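Local atomic coordinates of thiamine diphosphokinase (Bacteroides thetaiotaomicron, PDB entry 2OMK), a protein that probably transfers a diphosphate group from ATP to thiamine, making the cofactor thiamine diphosphate. Residues Leu189-Phe201 with Thr208-His220. The protein carries 1 engineered substitution. Numbering follows the deposited sequence.
Sequences LKAEGLFYPLSDF and TLNEAIADEFTIH
N210 reaches across to the bend at Y196 and pairs with its main chain at both ends of the amide. CB stands back from the bend; contact begins at CG, 3.8 Å from both Y196 N and Y196 O. Beyond it OD1 accepts Y196 N at 2.9 Å while ND2 donates to Y196 O, also at 2.9 Å and almost in the amide plane. OD1 takes a second bond from its neighbour E211 N, so this buried oxygen is gripped twice; ND2 also lies against L198 CD2. The two bonds to Y196 fix the rotation of the amide, which meets the tyrosine ring edge with the planes 52° apart.

Before this bend, K190 and E192 form antiparallel hydrogen-bonded pairs with H220 and T218. E192 bends at chi2 (88°) and brings OE1 to H220 NE2, 2.6 Å away, in the imidazole plane and on the syn lone pair of the carboxylate. H220 ND1 makes a weak hydrogen bond to T168 OG1.

The pairing with 216-220 gives way at G193, which turns with a positive phi (97°) close against F217, and the chain passes to 211-213, with a single bridge between L194 and A212. G193 O accepts I213 N at 3.0 Å, from above the carbonyl plane, and a water that also joins A214 N and E216 O. F195 N then bonds to E211 O at 2.8 Å. L194 lays CD2 over one face of the F217 ring, 3.8 Å from its centroid, a CH-pi contact.

Both segments fall in the family's substrate-binding domain. Strand 189-192 is one edge of a three-stranded antiparallel sheet, with 169-172 at the other; F217 meets F171 there. F217 and I219 pack on strand 224-230, joining this small sheet to the large mixed one, one of whose edge strands is 210-211, while L198 packs the following loop on I181 of strand 178-183.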
# COMPACT_ATOMS: atom_id res chain seq x y z
N LEU A 189 -4.66 18.84 -13.25
CA LEU A 189 -5.28 18.65 -11.93
C LEU A 189 -5.47 19.97 -11.21
O LEU A 189 -4.51 20.73 -11.01
CB LEU A 189 -4.47 17.67 -11.06
CG LEU A 189 -4.69 16.17 -11.32
CD1 LEU A 189 -3.60 15.33 -10.65
CD2 LEU A 189 -6.07 15.69 -10.85
N LYS A 190 -6.71 20.24 -10.84
CA LYS A 190 -7.05 21.38 -10.00
C LYS A 190 -8.28 21.05 -9.19
O LYS A 190 -9.13 20.24 -9.60
CB LYS A 190 -7.28 22.66 -10.83
CG LYS A 190 -8.47 22.62 -11.76
CD LYS A 190 -8.64 23.96 -12.49
CE LYS A 190 -9.86 23.94 -13.43
NZ LYS A 190 -9.92 25.18 -14.26
N ALA A 191 -8.39 21.67 -8.03
CA ALA A 191 -9.48 21.37 -7.12
C ALA A 191 -10.04 22.62 -6.47
O ALA A 191 -9.35 23.65 -6.36
CB ALA A 191 -9.01 20.39 -6.06
N GLU A 192 -11.30 22.51 -6.07
CA GLU A 192 -11.94 23.44 -5.17
C GLU A 192 -12.33 22.64 -3.93
O GLU A 192 -12.79 21.50 -4.05
CB GLU A 192 -13.21 24.03 -5.80
CG GLU A 192 -12.95 24.95 -6.99
CD GLU A 192 -12.90 24.19 -8.30
OE1 GLU A 192 -13.85 23.42 -8.59
OE2 GLU A 192 -11.92 24.37 -9.06
N GLY A 193 -12.12 23.22 -2.76
CA GLY A 193 -12.54 22.58 -1.52
C GLY A 193 -11.45 21.80 -0.80
O GLY A 193 -11.73 21.16 0.21
N LEU A 194 -10.23 21.85 -1.31
CA LEU A 194 -9.09 21.23 -0.65
C LEU A 194 -8.11 22.29 -0.16
O LEU A 194 -7.99 23.36 -0.76
CB LEU A 194 -8.39 20.24 -1.59
CG LEU A 194 -9.22 19.04 -2.07
CD1 LEU A 194 -8.42 18.26 -3.09
CD2 LEU A 194 -9.62 18.14 -0.90
N PHE A 195 -7.41 22.00 0.93
CA PHE A 195 -6.51 22.99 1.56
C PHE A 195 -5.34 23.35 0.66
O PHE A 195 -5.00 24.54 0.52
CB PHE A 195 -6.01 22.49 2.92
CG PHE A 195 -5.19 23.51 3.67
CD1 PHE A 195 -5.82 24.54 4.37
CD2 PHE A 195 -3.80 23.47 3.64
CE1 PHE A 195 -5.07 25.49 5.05
CE2 PHE A 195 -3.04 24.43 4.31
CZ PHE A 195 -3.68 25.43 5.03
N TYR A 196 -4.71 22.34 0.06
CA TYR A 196 -3.59 22.56 -0.85
C TYR A 196 -4.01 22.50 -2.31
O TYR A 196 -4.72 21.56 -2.72
CB TYR A 196 -2.47 21.55 -0.61
CG TYR A 196 -1.84 21.65 0.75
CD1 TYR A 196 -2.10 20.70 1.74
CD2 TYR A 196 -0.97 22.71 1.06
CE1 TYR A 196 -1.52 20.79 2.99
CE2 TYR A 196 -0.38 22.81 2.32
CZ TYR A 196 -0.67 21.84 3.27
OH TYR A 196 -0.10 21.93 4.51
N PRO A 197 -3.58 23.49 -3.11
CA PRO A 197 -3.74 23.43 -4.55
C PRO A 197 -3.06 22.19 -5.12
O PRO A 197 -2.01 21.76 -4.62
CB PRO A 197 -3.02 24.69 -5.04
CG PRO A 197 -3.10 25.62 -3.90
CD PRO A 197 -2.93 24.74 -2.69
N LEU A 198 -3.67 21.62 -6.15
CA LEU A 198 -3.10 20.44 -6.79
C LEU A 198 -2.06 20.81 -7.83
O LEU A 198 -2.00 21.96 -8.29
CB LEU A 198 -4.21 19.60 -7.44
CG LEU A 198 -5.39 19.17 -6.57
CD1 LEU A 198 -6.21 18.12 -7.32
CD2 LEU A 198 -4.91 18.62 -5.22
N SER A 199 -1.22 19.83 -8.17
CA SER A 199 -0.31 19.90 -9.31
C SER A 199 -0.40 18.56 -10.04
O SER A 199 -1.06 17.63 -9.56
CB SER A 199 1.12 20.20 -8.85
OG SER A 199 1.65 19.15 -8.06
N ASP A 200 0.24 18.45 -11.20
CA ASP A 200 0.22 17.19 -11.94
C ASP A 200 1.25 16.23 -11.35
O ASP A 200 2.38 16.11 -11.85
CB ASP A 200 0.43 17.42 -13.45
CG ASP A 200 -0.80 18.03 -14.12
OD1 ASP A 200 -1.81 18.29 -13.42
OD2 ASP A 200 -0.77 18.24 -15.35
N PHE A 201 0.85 15.55 -10.27
CA PHE A 201 1.76 14.80 -9.41
C PHE A 201 2.57 13.77 -10.19
O PHE A 201 2.01 13.01 -10.99
CB PHE A 201 1.01 14.12 -8.26
CG PHE A 201 0.12 15.05 -7.47
CD1 PHE A 201 -1.26 14.85 -7.44
CD2 PHE A 201 0.66 16.13 -6.78
CE1 PHE A 201 -2.09 15.71 -6.72
CE2 PHE A 201 -0.16 17.01 -6.05
CZ PHE A 201 -1.54 16.79 -6.02
N THR A 208 -0.46 13.20 -1.45
CA THR A 208 -1.03 12.63 -0.23
C THR A 208 -1.23 13.69 0.85
O THR A 208 -0.59 14.76 0.83
CB THR A 208 -0.17 11.48 0.39
OG1 THR A 208 1.12 11.98 0.76
CG2 THR A 208 -0.02 10.31 -0.59
N LEU A 209 -2.12 13.37 1.79
CA LEU A 209 -2.34 14.17 3.02
C LEU A 209 -2.79 15.62 2.77
O LEU A 209 -2.47 16.55 3.54
CB LEU A 209 -1.12 14.09 3.95
CG LEU A 209 -0.50 12.70 4.18
CD1 LEU A 209 0.64 12.75 5.20
CD2 LEU A 209 -1.56 11.68 4.60
N ASN A 210 -3.55 15.81 1.70
CA ASN A 210 -4.34 17.02 1.54
C ASN A 210 -5.52 16.95 2.53
O ASN A 210 -5.66 15.98 3.29
CB ASN A 210 -4.84 17.15 0.10
CG ASN A 210 -4.98 18.60 -0.35
OD1 ASN A 210 -5.28 19.49 0.46
ND2 ASN A 210 -4.79 18.83 -1.64
N GLU A 211 -6.35 17.98 2.52
CA GLU A 211 -7.38 18.11 3.53
C GLU A 211 -8.59 18.79 2.93
O GLU A 211 -8.46 19.81 2.24
CB GLU A 211 -6.84 18.93 4.70
CG GLU A 211 -7.31 18.48 6.05
CD GLU A 211 -6.38 18.94 7.17
OE1 GLU A 211 -5.22 18.46 7.23
OE2 GLU A 211 -6.83 19.77 7.99
N ALA A 212 -9.78 18.24 3.19
CA ALA A 212 -11.01 18.92 2.83
C ALA A 212 -11.21 20.12 3.76
O ALA A 212 -10.98 20.02 4.97
CB ALA A 212 -12.20 17.97 2.91
N ILE A 213 -11.61 21.24 3.18
CA ILE A 213 -11.90 22.44 3.96
C ILE A 213 -13.35 22.38 4.45
O ILE A 213 -13.64 22.75 5.59
CB ILE A 213 -11.64 23.74 3.14
CG1 ILE A 213 -10.16 23.83 2.75
CG2 ILE A 213 -12.07 24.99 3.92
CD1 ILE A 213 -9.83 24.91 1.72
N ALA A 214 -14.23 21.86 3.60
CA ALA A 214 -15.69 21.91 3.82
C ALA A 214 -16.37 20.54 3.67
O ALA A 214 -15.72 19.50 3.87
CB ALA A 214 -16.33 22.98 2.91
N ASP A 215 -17.66 20.55 3.32
CA ASP A 215 -18.47 19.33 3.21
C ASP A 215 -18.50 18.74 1.79
O ASP A 215 -19.11 17.70 1.56
CB ASP A 215 -19.92 19.60 3.70
CG ASP A 215 -20.04 19.66 5.23
OD1 ASP A 215 -19.02 19.48 5.93
OD2 ASP A 215 -21.17 19.88 5.72
N GLU A 216 -17.84 19.41 0.85
CA GLU A 216 -17.72 18.92 -0.51
C GLU A 216 -16.44 19.45 -1.16
O GLU A 216 -16.00 20.56 -0.87
CB GLU A 216 -18.95 19.31 -1.35
CG GLU A 216 -19.01 18.65 -2.72
CD GLU A 216 -20.21 19.09 -3.54
OE1 GLU A 216 -21.36 18.70 -3.19
OE2 GLU A 216 -20.01 19.80 -4.54
N PHE A 217 -15.83 18.64 -2.02
CA PHE A 217 -14.74 19.12 -2.86
C PHE A 217 -14.86 18.56 -4.26
O PHE A 217 -15.52 17.54 -4.47
CB PHE A 217 -13.35 18.86 -2.24
CG PHE A 217 -12.99 17.39 -2.11
CD1 PHE A 217 -12.27 16.75 -3.12
CD2 PHE A 217 -13.31 16.68 -0.96
CE1 PHE A 217 -11.91 15.41 -3.01
CE2 PHE A 217 -12.95 15.32 -0.83
CZ PHE A 217 -12.26 14.69 -1.87
N THR A 218 -14.24 19.23 -5.23
CA THR A 218 -14.31 18.81 -6.62
C THR A 218 -12.92 18.82 -7.22
O THR A 218 -12.19 19.80 -7.08
CB THR A 218 -15.26 19.71 -7.46
OG1 THR A 218 -16.58 19.67 -6.92
CG2 THR A 218 -15.29 19.27 -8.92
N ILE A 219 -12.56 17.72 -7.88
CA ILE A 219 -11.29 17.61 -8.59
C ILE A 219 -11.59 17.64 -10.08
O ILE A 219 -12.48 16.94 -10.55
CB ILE A 219 -10.52 16.31 -8.22
CG1 ILE A 219 -10.19 16.29 -6.71
CG2 ILE A 219 -9.24 16.16 -9.09
CD1 ILE A 219 -9.73 14.94 -6.20
N HIS A 220 -10.85 18.50 -10.79
CA HIS A 220 -10.97 18.63 -12.25
C HIS A 220 -9.69 18.16 -12.90
O HIS A 220 -8.59 18.47 -12.42
CB HIS A 220 -11.19 20.09 -12.66
CG HIS A 220 -12.34 20.76 -11.98
ND1 HIS A 220 -13.62 20.76 -12.49
CD2 HIS A 220 -12.40 21.47 -10.83
CE1 HIS A 220 -14.42 21.44 -11.69
NE2 HIS A 220 -13.70 21.88 -10.67
O HOH W 1 -14.16 20.57 1.06